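Local structure of metallopeptidase family protein (Thermus thermophilus, 2EJQ) at residues 12-15 with 16-19; 59-62 with 63-66; 69-72 with 73-76; 97-100 with 101-104. The protein is of unknown function but belongs to a metal-binding, zincin-like metallopeptidase family and so probably acts as a metal-dependent peptidase. The protein carries 1 engineered substitution. One frame throughout, in Å; residues are numbered along the deposited sequence.

Contact 1 of 4, residues 12-15 with 16-19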
ATOM      1  N   ARG A  12       0.239  -1.261  13.503  1.00 48.98           N
ATOM      2  CA  ARG A  12       1.036  -0.644  14.551  1.00 49.65           C
ATOM      3  C   ARG A  12       1.935   0.435  13.930  1.00 53.02           C
ATOM      4  O   ARG A  12       2.065   1.530  14.482  1.00 50.02           O
ATOM      5  CB  ARG A  12       1.845  -1.735  15.286  1.00 49.96           C
ATOM      6  CG  ARG A  12       2.926  -1.239  16.236  1.00 55.12           C
ATOM      7  CD  ARG A  12       3.973  -2.244  16.502  1.00 60.14           C
ATOM      8  NE  ARG A  12       5.299  -1.731  16.184  1.00 68.01           N
ATOM      9  CZ  ARG A  12       6.338  -2.487  15.870  1.00 66.76           C
ATOM     10  NH1 ARG A  12       6.204  -3.780  15.848  1.00 77.96           N
ATOM     11  NH2 ARG A  12       7.500  -1.938  15.559  1.00 69.98           N
ATOM     12  N   LEU A  13       2.537   0.134  12.780  1.00 48.61           N
ATOM     13  CA  LEU A  13       3.386   1.102  12.087  1.00 47.13           C
ATOM     14  C   LEU A  13       2.516   2.203  11.463  1.00 48.47           C
ATOM     15  O   LEU A  13       2.875   3.386  11.497  1.00 47.93           O
ATOM     16  CB  LEU A  13       4.214   0.402  10.997  1.00 46.71           C
ATOM     17  CG  LEU A  13       5.284  -0.606  11.437  1.00 51.80           C
ATOM     18  CD1 LEU A  13       5.925  -1.253  10.216  1.00 47.12           C
ATOM     19  CD2 LEU A  13       6.339   0.091  12.272  1.00 39.96           C
ATOM     20  N   TRP A  14       1.365   1.822  10.919  1.00 41.23           N
ATOM     21  CA  TRP A  14       0.480   2.795  10.295  1.00 46.90           C
ATOM     22  C   TRP A  14       0.035   3.864  11.282  1.00 51.91           C
ATOM     23  O   TRP A  14      -0.077   5.040  10.915  1.00 47.38           O
ATOM     24  CB  TRP A  14      -0.745   2.102   9.682  1.00 49.20           C
ATOM     25  CG  TRP A  14      -1.660   3.036   8.931  1.00 48.14           C
ATOM     26  CD1 TRP A  14      -2.992   3.225   9.157  1.00 52.29           C
ATOM     27  CD2 TRP A  14      -1.320   3.885   7.819  1.00 49.04           C
ATOM     28  NE1 TRP A  14      -3.506   4.134   8.258  1.00 54.64           N
ATOM     29  CE2 TRP A  14      -2.502   4.556   7.427  1.00 51.44           C
ATOM     30  CE3 TRP A  14      -0.135   4.141   7.115  1.00 47.13           C
ATOM     31  CZ2 TRP A  14      -2.537   5.467   6.366  1.00 49.38           C
ATOM     32  CZ3 TRP A  14      -0.167   5.048   6.055  1.00 49.42           C
ATOM     33  CH2 TRP A  14      -1.365   5.701   5.693  1.00 50.56           C
ATOM     34  N   GLU A  15      -0.215   3.464  12.529  1.00 50.50           N
ATOM     35  CA  GLU A  15      -0.626   4.416  13.553  1.00 57.23           C
ATOM     36  C   GLU A  15       0.476   5.413  13.922  1.00 55.80           C
ATOM     37  O   GLU A  15       0.175   6.486  14.429  1.00 62.57           O
ATOM     38  CB  GLU A  15      -1.093   3.694  14.819  1.00 60.36           C
ATOM     39  CG  GLU A  15      -2.541   3.201  14.791  1.00 78.89           C
ATOM     40  CD  GLU A  15      -3.558   4.324  14.628  1.00 83.98           C
ATOM     41  OE1 GLU A  15      -3.372   5.398  15.246  1.00 88.12           O
ATOM     42  OE2 GLU A  15      -4.551   4.121  13.891  1.00 84.57           O
ATOM     43  N   GLU A  16       1.741   5.072  13.679  1.00 54.91           N
ATOM     44  CA  GLU A  16       2.845   5.987  13.993  1.00 55.07           C
ATOM     45  C   GLU A  16       2.847   7.135  13.003  1.00 50.62           C
ATOM     46  O   GLU A  16       3.369   8.210  13.281  1.00 49.44           O
ATOM     47  CB  GLU A  16       4.204   5.286  13.898  1.00 57.11           C
ATOM     48  CG  GLU A  16       4.691   4.634  15.173  1.00 66.68           C
ATOM     49  CD  GLU A  16       6.111   4.097  15.047  1.00 70.54           C
ATOM     50  OE1 GLU A  16       7.017   4.876  14.675  1.00 69.07           O
ATOM     51  OE2 GLU A  16       6.318   2.897  15.324  1.00 71.77           O
ATOM     52  N   VAL A  17       2.266   6.885  11.836  1.00 49.58           N
ATOM     53  CA  VAL A  17       2.200   7.872  10.776  1.00 50.11           C
ATOM     54  C   VAL A  17       1.273   9.046  11.111  1.00 55.11           C
ATOM     55  O   VAL A  17       0.085   8.853  11.382  1.00 51.04           O
ATOM     56  CB  VAL A  17       1.729   7.220   9.449  1.00 49.55           C
ATOM     57  CG1 VAL A  17       1.675   8.259   8.345  1.00 45.99           C
ATOM     58  CG2 VAL A  17       2.669   6.084   9.057  1.00 47.74           C
ATOM     59  N   PRO A  18       1.818  10.281  11.106  1.00 56.22           N
ATOM     60  CA  PRO A  18       1.094  11.522  11.392  1.00 55.44           C
ATOM     61  C   PRO A  18      -0.245  11.591  10.675  1.00 54.51           C
ATOM     62  O   PRO A  18      -0.322  11.441   9.461  1.00 55.61           O
ATOM     63  CB  PRO A  18       2.059  12.586  10.904  1.00 56.12           C
ATOM     64  CG  PRO A  18       3.373  12.017  11.332  1.00 59.58           C
ATOM     65  CD  PRO A  18       3.257  10.558  10.921  1.00 57.71           C
ATOM     66  N   GLU A  19      -1.297  11.836  11.442  1.00 56.85           N
ATOM     67  CA  GLU A  19      -2.652  11.914  10.913  1.00 57.59           C
ATOM     68  C   GLU A  19      -2.833  12.823   9.681  1.00 56.02           C
ATOM     69  O   GLU A  19      -3.504  12.445   8.722  1.00 52.38           O
ATOM     70  CB  GLU A  19      -3.597  12.349  12.039  1.00 59.01           C
ATOM     71  CG  GLU A  19      -5.015  11.820  11.931  1.00 65.97           C
ATOM     72  CD  GLU A  19      -5.069  10.310  11.748  1.00 75.69           C
ATOM     73  OE1 GLU A  19      -4.176   9.602  12.262  1.00 78.63           O
ATOM     74  OE2 GLU A  19      -6.017   9.826  11.094  1.00 78.89           O
TER
HETATM   75  O   HOH W   1      -2.765   7.992  13.362  1.00 63.06           O

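Contact 2 of 4, residues 59-62 with 63-66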
ATOM      1  N   GLY A  59     -19.721   9.567 -14.257  1.00 61.48           N
ATOM      2  CA  GLY A  59     -19.423   9.865 -12.867  1.00 59.75           C
ATOM      3  C   GLY A  59     -17.990   9.589 -12.453  1.00 59.29           C
ATOM      4  O   GLY A  59     -17.288   8.819 -13.108  1.00 56.60           O
ATOM      5  N   GLY A  60     -17.560  10.227 -11.366  1.00 60.15           N
ATOM      6  CA  GLY A  60     -16.207  10.032 -10.863  1.00 61.90           C
ATOM      7  C   GLY A  60     -16.151   8.811  -9.961  1.00 60.63           C
ATOM      8  O   GLY A  60     -17.199   8.261  -9.617  1.00 59.36           O
ATOM      9  N   PHE A  61     -14.949   8.394  -9.564  1.00 55.98           N
ATOM     10  CA  PHE A  61     -14.795   7.215  -8.717  1.00 51.68           C
ATOM     11  C   PHE A  61     -14.316   7.496  -7.301  1.00 52.48           C
ATOM     12  O   PHE A  61     -13.888   6.575  -6.605  1.00 53.28           O
ATOM     13  CB  PHE A  61     -13.814   6.220  -9.348  1.00 50.70           C
ATOM     14  CG  PHE A  61     -14.125   5.866 -10.773  1.00 50.10           C
ATOM     15  CD1 PHE A  61     -13.800   6.737 -11.802  1.00 53.17           C
ATOM     16  CD2 PHE A  61     -14.691   4.634 -11.095  1.00 46.59           C
ATOM     17  CE1 PHE A  61     -14.025   6.387 -13.134  1.00 53.38           C
ATOM     18  CE2 PHE A  61     -14.918   4.276 -12.426  1.00 51.77           C
ATOM     19  CZ  PHE A  61     -14.582   5.154 -13.445  1.00 47.91           C
ATOM     20  N   GLU A  62     -14.380   8.743  -6.854  1.00 54.74           N
ATOM     21  CA  GLU A  62     -13.901   9.043  -5.507  1.00 56.17           C
ATOM     22  C   GLU A  62     -14.618   8.274  -4.393  1.00 57.22           C
ATOM     23  O   GLU A  62     -14.046   8.056  -3.331  1.00 62.21           O
ATOM     24  CB  GLU A  62     -13.962  10.548  -5.238  1.00 54.49           C
ATOM     25  CG  GLU A  62     -12.814  11.351  -5.861  1.00 60.90           C
ATOM     26  CD  GLU A  62     -11.426  10.936  -5.363  1.00 64.54           C
ATOM     27  OE1 GLU A  62     -11.289  10.541  -4.185  1.00 61.19           O
ATOM     28  OE2 GLU A  62     -10.465  11.028  -6.155  1.00 61.29           O
ATOM     29  N   ASP A  63     -15.860   7.863  -4.638  1.00 54.87           N
ATOM     30  CA  ASP A  63     -16.632   7.108  -3.652  1.00 59.47           C
ATOM     31  C   ASP A  63     -15.952   5.766  -3.337  1.00 56.01           C
ATOM     32  O   ASP A  63     -16.249   5.127  -2.314  1.00 54.83           O
ATOM     33  CB  ASP A  63     -18.074   6.894  -4.146  1.00 64.03           C
ATOM     34  CG  ASP A  63     -19.037   7.974  -3.626  1.00 77.53           C
ATOM     35  OD1 ASP A  63     -18.571   8.916  -2.931  1.00 78.84           O
ATOM     36  OD2 ASP A  63     -20.255   7.886  -3.901  1.00 77.06           O
ATOM     37  N   LEU A  64     -15.046   5.342  -4.220  1.00 49.75           N
ATOM     38  CA  LEU A  64     -14.289   4.101  -4.020  1.00 50.86           C
ATOM     39  C   LEU A  64     -13.229   4.343  -2.953  1.00 48.00           C
ATOM     40  O   LEU A  64     -12.792   3.414  -2.276  1.00 50.57           O
ATOM     41  CB  LEU A  64     -13.598   3.670  -5.318  1.00 50.92           C
ATOM     42  CG  LEU A  64     -14.489   3.134  -6.435  1.00 48.57           C
ATOM     43  CD1 LEU A  64     -13.649   2.769  -7.649  1.00 47.71           C
ATOM     44  CD2 LEU A  64     -15.241   1.922  -5.931  1.00 48.11           C
ATOM     45  N   GLY A  65     -12.828   5.602  -2.805  1.00 46.24           N
ATOM     46  CA  GLY A  65     -11.825   5.948  -1.817  1.00 52.64           C
ATOM     47  C   GLY A  65     -10.418   5.708  -2.327  1.00 55.12           C
ATOM     48  O   GLY A  65     -10.217   5.165  -3.414  1.00 50.85           O
ATOM     49  N   ARG A  66      -9.440   6.135  -1.539  1.00 54.72           N
ATOM     50  CA  ARG A  66      -8.042   5.958  -1.889  1.00 51.48           C
ATOM     51  C   ARG A  66      -7.437   5.021  -0.861  1.00 51.37           C
ATOM     52  O   ARG A  66      -7.636   5.185   0.349  1.00 50.14           O
ATOM     53  CB  ARG A  66      -7.340   7.310  -1.903  1.00 47.11           C
ATOM     54  CG  ARG A  66      -7.791   8.157  -3.077  1.00 50.41           C
ATOM     55  CD  ARG A  66      -7.494   9.621  -2.862  1.00 49.90           C
ATOM     56  NE  ARG A  66      -7.880  10.413  -4.020  1.00 46.87           N
ATOM     57  CZ  ARG A  66      -7.159  10.527  -5.131  1.00 52.72           C
ATOM     58  NH1 ARG A  66      -5.994   9.902  -5.246  1.00 52.96           N
ATOM     59  NH2 ARG A  66      -7.609  11.269  -6.136  1.00 52.57           N
TER

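Contact 3 of 4, residues 69-72 with 73-76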
ATOM      1  N   ALA A  69      -2.413  -0.715  -0.669  1.00 40.51           N
ATOM      2  CA  ALA A  69      -2.582  -2.155  -0.533  1.00 33.18           C
ATOM      3  C   ALA A  69      -1.225  -2.789  -0.258  1.00 41.06           C
ATOM      4  O   ALA A  69      -0.218  -2.370  -0.827  1.00 39.99           O
ATOM      5  CB  ALA A  69      -3.174  -2.734  -1.805  1.00 37.43           C
ATOM      6  N   LEU A  70      -1.206  -3.781   0.631  1.00 40.16           N
ATOM      7  CA  LEU A  70       0.015  -4.508   0.951  1.00 41.86           C
ATOM      8  C   LEU A  70      -0.241  -5.976   0.598  1.00 44.86           C
ATOM      9  O   LEU A  70      -1.331  -6.499   0.842  1.00 43.83           O
ATOM     10  CB  LEU A  70       0.374  -4.363   2.435  1.00 44.43           C
ATOM     11  CG  LEU A  70       0.965  -3.021   2.905  1.00 50.33           C
ATOM     12  CD1 LEU A  70       1.322  -3.098   4.381  1.00 46.49           C
ATOM     13  CD2 LEU A  70       2.201  -2.692   2.105  1.00 52.52           C
ATOM     14  N   TYR A  71       0.752  -6.632   0.004  1.00 39.26           N
ATOM     15  CA  TYR A  71       0.609  -8.026  -0.388  1.00 40.96           C
ATOM     16  C   TYR A  71       1.522  -8.896   0.473  1.00 41.27           C
ATOM     17  O   TYR A  71       2.727  -8.961   0.242  1.00 39.06           O
ATOM     18  CB  TYR A  71       0.963  -8.167  -1.866  1.00 39.20           C
ATOM     19  CG  TYR A  71       0.091  -7.296  -2.743  1.00 47.15           C
ATOM     20  CD1 TYR A  71      -1.265  -7.576  -2.896  1.00 50.05           C
ATOM     21  CD2 TYR A  71       0.606  -6.159  -3.373  1.00 42.52           C
ATOM     22  CE1 TYR A  71      -2.087  -6.752  -3.643  1.00 49.43           C
ATOM     23  CE2 TYR A  71      -0.211  -5.329  -4.123  1.00 51.22           C
ATOM     24  CZ  TYR A  71      -1.559  -5.631  -4.252  1.00 50.49           C
ATOM     25  OH  TYR A  71      -2.387  -4.804  -4.970  1.00 47.54           O
ATOM     26  N   TYR A  72       0.937  -9.557   1.468  1.00 39.59           N
ATOM     27  CA  TYR A  72       1.703 -10.416   2.358  1.00 43.58           C
ATOM     28  C   TYR A  72       2.462 -11.503   1.599  1.00 42.17           C
ATOM     29  O   TYR A  72       3.610 -11.800   1.921  1.00 36.61           O
ATOM     30  CB  TYR A  72       0.780 -11.048   3.398  1.00 45.91           C
ATOM     31  CG  TYR A  72       1.482 -12.009   4.332  1.00 46.64           C
ATOM     32  CD1 TYR A  72       2.498 -11.568   5.176  1.00 47.12           C
ATOM     33  CD2 TYR A  72       1.123 -13.360   4.375  1.00 44.27           C
ATOM     34  CE1 TYR A  72       3.140 -12.441   6.043  1.00 50.39           C
ATOM     35  CE2 TYR A  72       1.762 -14.250   5.241  1.00 44.05           C
ATOM     36  CZ  TYR A  72       2.770 -13.781   6.076  1.00 53.51           C
ATOM     37  OH  TYR A  72       3.392 -14.626   6.970  1.00 49.51           O
ATOM     38  N   GLY A  73       1.831 -12.079   0.582  1.00 41.75           N
ATOM     39  CA  GLY A  73       2.490 -13.119  -0.192  1.00 43.30           C
ATOM     40  C   GLY A  73       3.756 -12.645  -0.890  1.00 47.30           C
ATOM     41  O   GLY A  73       4.715 -13.406  -1.040  1.00 45.39           O
ATOM     42  N   SER A  74       3.763 -11.391  -1.339  1.00 45.84           N
ATOM     43  CA  SER A  74       4.940 -10.849  -2.004  1.00 45.19           C
ATOM     44  C   SER A  74       6.089 -10.728  -1.014  1.00 43.77           C
ATOM     45  O   SER A  74       7.235 -10.968  -1.374  1.00 41.59           O
ATOM     46  CB  SER A  74       4.639  -9.483  -2.614  1.00 44.60           C
ATOM     47  OG  SER A  74       3.747  -9.605  -3.698  1.00 42.74           O
ATOM     48  N   PHE A  75       5.777 -10.345   0.226  1.00 41.87           N
ATOM     49  CA  PHE A  75       6.788 -10.220   1.276  1.00 43.47           C
ATOM     50  C   PHE A  75       7.434 -11.585   1.555  1.00 44.36           C
ATOM     51  O   PHE A  75       8.651 -11.686   1.727  1.00 39.20           O
ATOM     52  CB  PHE A  75       6.170  -9.687   2.585  1.00 32.33           C
ATOM     53  CG  PHE A  75       5.946  -8.185   2.609  1.00 43.24           C
ATOM     54  CD1 PHE A  75       4.858  -7.616   1.951  1.00 36.46           C
ATOM     55  CD2 PHE A  75       6.822  -7.343   3.305  1.00 41.33           C
ATOM     56  CE1 PHE A  75       4.639  -6.244   1.984  1.00 38.87           C
ATOM     57  CE2 PHE A  75       6.610  -5.957   3.344  1.00 41.56           C
ATOM     58  CZ  PHE A  75       5.520  -5.409   2.685  1.00 41.12           C
ATOM     59  N   LEU A  76       6.605 -12.625   1.624  1.00 44.58           N
ATOM     60  CA  LEU A  76       7.087 -13.976   1.880  1.00 41.29           C
ATOM     61  C   LEU A  76       8.025 -14.427   0.773  1.00 45.34           C
ATOM     62  O   LEU A  76       9.104 -14.948   1.046  1.00 46.53           O
ATOM     63  CB  LEU A  76       5.910 -14.958   1.995  1.00 38.38           C
ATOM     64  CG  LEU A  76       5.179 -14.924   3.333  1.00 40.54           C
ATOM     65  CD1 LEU A  76       3.981 -15.854   3.307  1.00 42.63           C
ATOM     66  CD2 LEU A  76       6.142 -15.330   4.427  1.00 37.07           C
TER

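Contact 4 of 4, residues 97-100 with 101-104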
ATOM      1  N   LEU A  97       2.324   6.029   0.556  1.00 40.60           N
ATOM      2  CA  LEU A  97       1.708   7.218   1.121  1.00 39.31           C
ATOM      3  C   LEU A  97       2.230   8.418   0.321  1.00 45.22           C
ATOM      4  O   LEU A  97       1.529   9.408   0.124  1.00 44.41           O
ATOM      5  CB  LEU A  97       2.048   7.337   2.614  1.00 38.94           C
ATOM      6  CG  LEU A  97       1.532   8.588   3.338  1.00 47.38           C
ATOM      7  CD1 LEU A  97       0.050   8.738   3.064  1.00 50.51           C
ATOM      8  CD2 LEU A  97       1.799   8.496   4.846  1.00 41.57           C
ATOM      9  N   ARG A  98       3.467   8.316  -0.159  1.00 47.91           N
ATOM     10  CA  ARG A  98       4.046   9.389  -0.960  1.00 47.97           C
ATOM     11  C   ARG A  98       3.250   9.524  -2.258  1.00 45.89           C
ATOM     12  O   ARG A  98       2.999  10.628  -2.720  1.00 37.95           O
ATOM     13  CB  ARG A  98       5.513   9.111  -1.284  1.00 48.76           C
ATOM     14  CG  ARG A  98       6.142  10.216  -2.108  1.00 58.81           C
ATOM     15  CD  ARG A  98       7.563   9.906  -2.516  1.00 63.29           C
ATOM     16  NE  ARG A  98       7.696   9.932  -3.966  1.00 77.67           N
ATOM     17  CZ  ARG A  98       8.828   9.690  -4.616  1.00 85.92           C
ATOM     18  NH1 ARG A  98       9.935   9.403  -3.941  1.00 87.54           N
ATOM     19  NH2 ARG A  98       8.854   9.731  -5.942  1.00 86.31           N
ATOM     20  N   HIS A  99       2.853   8.393  -2.841  1.00 40.29           N
ATOM     21  CA  HIS A  99       2.062   8.424  -4.063  1.00 43.16           C
ATOM     22  C   HIS A  99       0.697   9.059  -3.831  1.00 44.98           C
ATOM     23  O   HIS A  99       0.149   9.698  -4.721  1.00 40.11           O
ATOM     24  CB  HIS A  99       1.883   7.006  -4.597  1.00 46.67           C
ATOM     25  CG  HIS A  99       3.154   6.396  -5.096  1.00 53.10           C
ATOM     26  ND1 HIS A  99       3.345   5.035  -5.198  1.00 54.31           N
ATOM     27  CD2 HIS A  99       4.301   6.970  -5.535  1.00 52.33           C
ATOM     28  CE1 HIS A  99       4.553   4.796  -5.678  1.00 59.92           C
ATOM     29  NE2 HIS A  99       5.152   5.955  -5.889  1.00 59.02           N
ATOM     30  N   HIS A 100       0.156   8.868  -2.632  1.00 43.38           N
ATOM     31  CA  HIS A 100      -1.140   9.425  -2.270  1.00 46.72           C
ATOM     32  C   HIS A 100      -1.046  10.942  -2.260  1.00 48.76           C
ATOM     33  O   HIS A 100      -1.901  11.625  -2.820  1.00 45.85           O
ATOM     34  CB  HIS A 100      -1.572   8.940  -0.878  1.00 45.36           C
ATOM     35  CG  HIS A 100      -2.772   9.655  -0.329  1.00 47.68           C
ATOM     36  ND1 HIS A 100      -4.027   9.552  -0.892  1.00 47.74           N
ATOM     37  CD2 HIS A 100      -2.904  10.489   0.730  1.00 48.31           C
ATOM     38  CE1 HIS A 100      -4.877  10.293  -0.206  1.00 44.56           C
ATOM     39  NE2 HIS A 100      -4.223  10.872   0.783  1.00 43.45           N
ATOM     40  N   LEU A 101       0.000  11.459  -1.618  1.00 44.97           N
ATOM     41  CA  LEU A 101       0.186  12.895  -1.533  1.00 47.41           C
ATOM     42  C   LEU A 101       0.372  13.485  -2.923  1.00 45.49           C
ATOM     43  O   LEU A 101      -0.182  14.531  -3.229  1.00 47.57           O
ATOM     44  CB  LEU A 101       1.387  13.243  -0.638  1.00 49.24           C
ATOM     45  CG  LEU A 101       1.283  12.868   0.850  1.00 52.06           C
ATOM     46  CD1 LEU A 101       2.575  13.209   1.565  1.00 54.27           C
ATOM     47  CD2 LEU A 101       0.145  13.614   1.480  1.00 57.69           C
ATOM     48  N   GLU A 102       1.138  12.808  -3.770  1.00 42.54           N
ATOM     49  CA  GLU A 102       1.373  13.304  -5.120  1.00 46.31           C
ATOM     50  C   GLU A 102       0.110  13.243  -5.967  1.00 47.20           C
ATOM     51  O   GLU A 102      -0.089  14.074  -6.842  1.00 48.09           O
ATOM     52  CB  GLU A 102       2.492  12.513  -5.787  1.00 45.56           C
ATOM     53  CG  GLU A 102       3.802  12.589  -5.041  1.00 55.39           C
ATOM     54  CD  GLU A 102       4.901  11.782  -5.706  1.00 60.38           C
ATOM     55  OE1 GLU A 102       4.590  10.722  -6.287  1.00 58.37           O
ATOM     56  OE2 GLU A 102       6.074  12.200  -5.633  1.00 66.32           O
ATOM     57  N   SER A 103      -0.744  12.264  -5.693  1.00 47.01           N
ATOM     58  CA  SER A 103      -1.999  12.117  -6.424  1.00 50.98           C
ATOM     59  C   SER A 103      -2.997  13.216  -6.031  1.00 53.58           C
ATOM     60  O   SER A 103      -3.781  13.671  -6.858  1.00 54.56           O
ATOM     61  CB  SER A 103      -2.610  10.743  -6.147  1.00 54.24           C
ATOM     62  OG  SER A 103      -3.829  10.574  -6.855  1.00 56.80           O
ATOM     63  N   LEU A 104      -2.975  13.637  -4.767  1.00 54.79           N
ATOM     64  CA  LEU A 104      -3.878  14.686  -4.307  1.00 55.91           C
ATOM     65  C   LEU A 104      -3.450  16.035  -4.854  1.00 59.33           C
ATOM     66  O   LEU A 104      -4.277  16.812  -5.322  1.00 61.20           O
ATOM     67  CB  LEU A 104      -3.902  14.761  -2.780  1.00 55.89           C
ATOM     68  CG  LEU A 104      -4.702  13.704  -2.029  1.00 58.43           C
ATOM     69  CD1 LEU A 104      -4.725  14.064  -0.555  1.00 56.76           C
ATOM     70  CD2 LEU A 104      -6.121  13.644  -2.566  1.00 58.38           C
TER

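Contact 1 of 4, residues 12-15 with 16-19
W14 and V17 meet in a local i to i+3 contact where helix 3-16 gives way to the loop leading to strand 27-31. The indole offers CE3, and the methyl CG2 of V17 reaches it at 3.9 Å from an oblique direction. W14 is turned there by a CG anti to its backbone nitrogen (chi1 -176°), which swings the ring along the chain toward V17. Beneath the side chains, two backbone bonds join residues three apart: E16 N donates to L13 O at 3.0 Å, and V17 N to W14 O at 3.1 Å. Both are bent, and each donor stands well above the plane of its carbonyl, about 60° out. The extended chain of E16 leads back past L13, whose CD2 lies 4.1 Å from E16 OE2. R12 is oppositely charged and near, but its salt bridge is made with E86 of helix 85-105. L13 and V17 turn their hydrocarbon toward that same helix, while K22 places its ammonium against the W14 ring in a cation-pi contact and also bonds W14 O. Such tight i to i+3 bonding is characteristic of the last turn of an alpha helix, here packed on the helix carrying a possible HExxH zincin pattern.

Contact 2 of 4, residues 59-62 with 63-66
E62 and R66 are joined by the one salt bridge of this surface turn, which lies in the loop between strands 47-50 and 67-71. OE2 of E62 uses its syn lone pair to take NH2 of R66 at 2.9 Å, although it sits 32° out of the guanidinium plane. A weak second bond runs from R66 NE to E62 OE1 at 3.4 Å, and the two flat groups are only 20° apart. E62 is folded at chi2 to bring its carboxylate across, whereas R66 reaches it with a chain extended from CG to NE. The remaining amino group, NH1, bonds Y49 OH and S103 OG. Replacing R66 by an alanine would probably leave the E62 carboxylate without its close cation and take a donor from both hydroxyls.

Backbone bonds close the turn. L64 N donates to F61 O at 2.9 Å, and G65 N to E62 O at 2.8 Å, in 3-10 fashion. G65 then adopts a positive phi of 83°, where a CB would collide with the carbonyl oxygen of L64.

The apolar share is small: F61 and L64 lie side by side, with CB of the first 3.9 Å from CD1 of the second. Taken together, the chemistry implies a turn shaped by its backbone and tethered through a single buried arginine, whose charge is probably moderated by E62.

Contact 3 of 4, residues 69-72 with 73-76
Y71 O is gripped by two amides, S74 N at 3.1 Å and F75 N at 3.3 Å, both weakly. As the N-cap, Y71 ends strand 67-71 and starts helix 72-78, so its carbonyl marks a direct strand-to-helix junction. The same oxygen also lies in the plane of the F75 ring, at its edge, 3.0 Å from CD1. The next carbonyl in the chain, Y72 O, takes L76 N at 3.1 Å, nearly straight at 159° and in the carbonyl plane. Side chains follow that bond: CG of L76 stands over one face of the Y72 ring in a CH-pi contact, and its CD1 comes to 3.4 Å from Y72 CE2. With chi1 at 177°, the Y72 ring swings to the L76 side. F6 and Y3 also meet this ring, and putting an alanine here would probably leave L76 without the face it rests on and open a gap beside both. L76, with A79, belongs to a magnesium site seen for this protein, though no ion is bound here. S74 OG is held by K35 N and R45 O, and Y71 OH by E48. On the buried side, L70 CD2 approaches the F75 edge, 4.3 Å from CE1.

Contact 4 of 4, residues 97-100 with 101-104
R98 and E102, one turn apart on helix 85-105, form a salt bridge in which NE of the arginine donates weakly to OE2 at 3.2 Å. The guanidinium and carboxylate are turned 64° against each other, and the one bond is to a single oxygen. The other oxygen, OE1, lies in the plane of the H99 ring at its edge, 3.8 Å from CD2. H99 itself is satisfied at ND1 by E96, and its ring meets H95 edge-to-face. With E96, these two histidines match the HExxH pattern of zincins, in which they would probably be metal ligands, but no metal is bound to them here.

Helical bonds meet the backbone's needs: the carbonyls of L97, R98, H99 and H100 take the amides of L101, E102, S103 and L104, the shortest 2.9 Å from S103 N to H99 O. The buried H100 has both ring nitrogens engaged, ND1 with Y49 OH and NE2 with the carbonyl oxygen of R23. A chi1 of 170° carries the ring out on the side of its own carbonyl, beneath L104; CG of that leucine stands 4.2 Å from the ring centroid in a CH-pi contact. S103 OG, finally, is bonded to D51 as well as to R66 NH1. The chemistry implies a helix with two sides: a weakly tied charged pair toward solvent, and a buried imidazole fixed in rotation by polar partners at both nitrogens and a leucine over its face.

Contact 4 is the hub, touching two of the others. Contact 1 meets it through hydrocarbon, with V17 CG1 3.5 Å from L97 CD2, so the turn that ends helix 3-16 leans on helix 85-105 at a leucine within the possible HExxH stretch. Contact 2 meets it through a polar link, R66 NH1 lying 2.8 Å from S103 OG, tying the loop before strand 67-71 to the helix. Contact 3 follows contact 2 in the chain, yet their centres lie about 25 Å apart on opposite sides of the chain's centre. Its nearest atoms stay about 8 Å from contacts 1 and 4; L76 CA lies 23.7 Å from H99 CA, so the magnesium site is apart from the possible zincin centre.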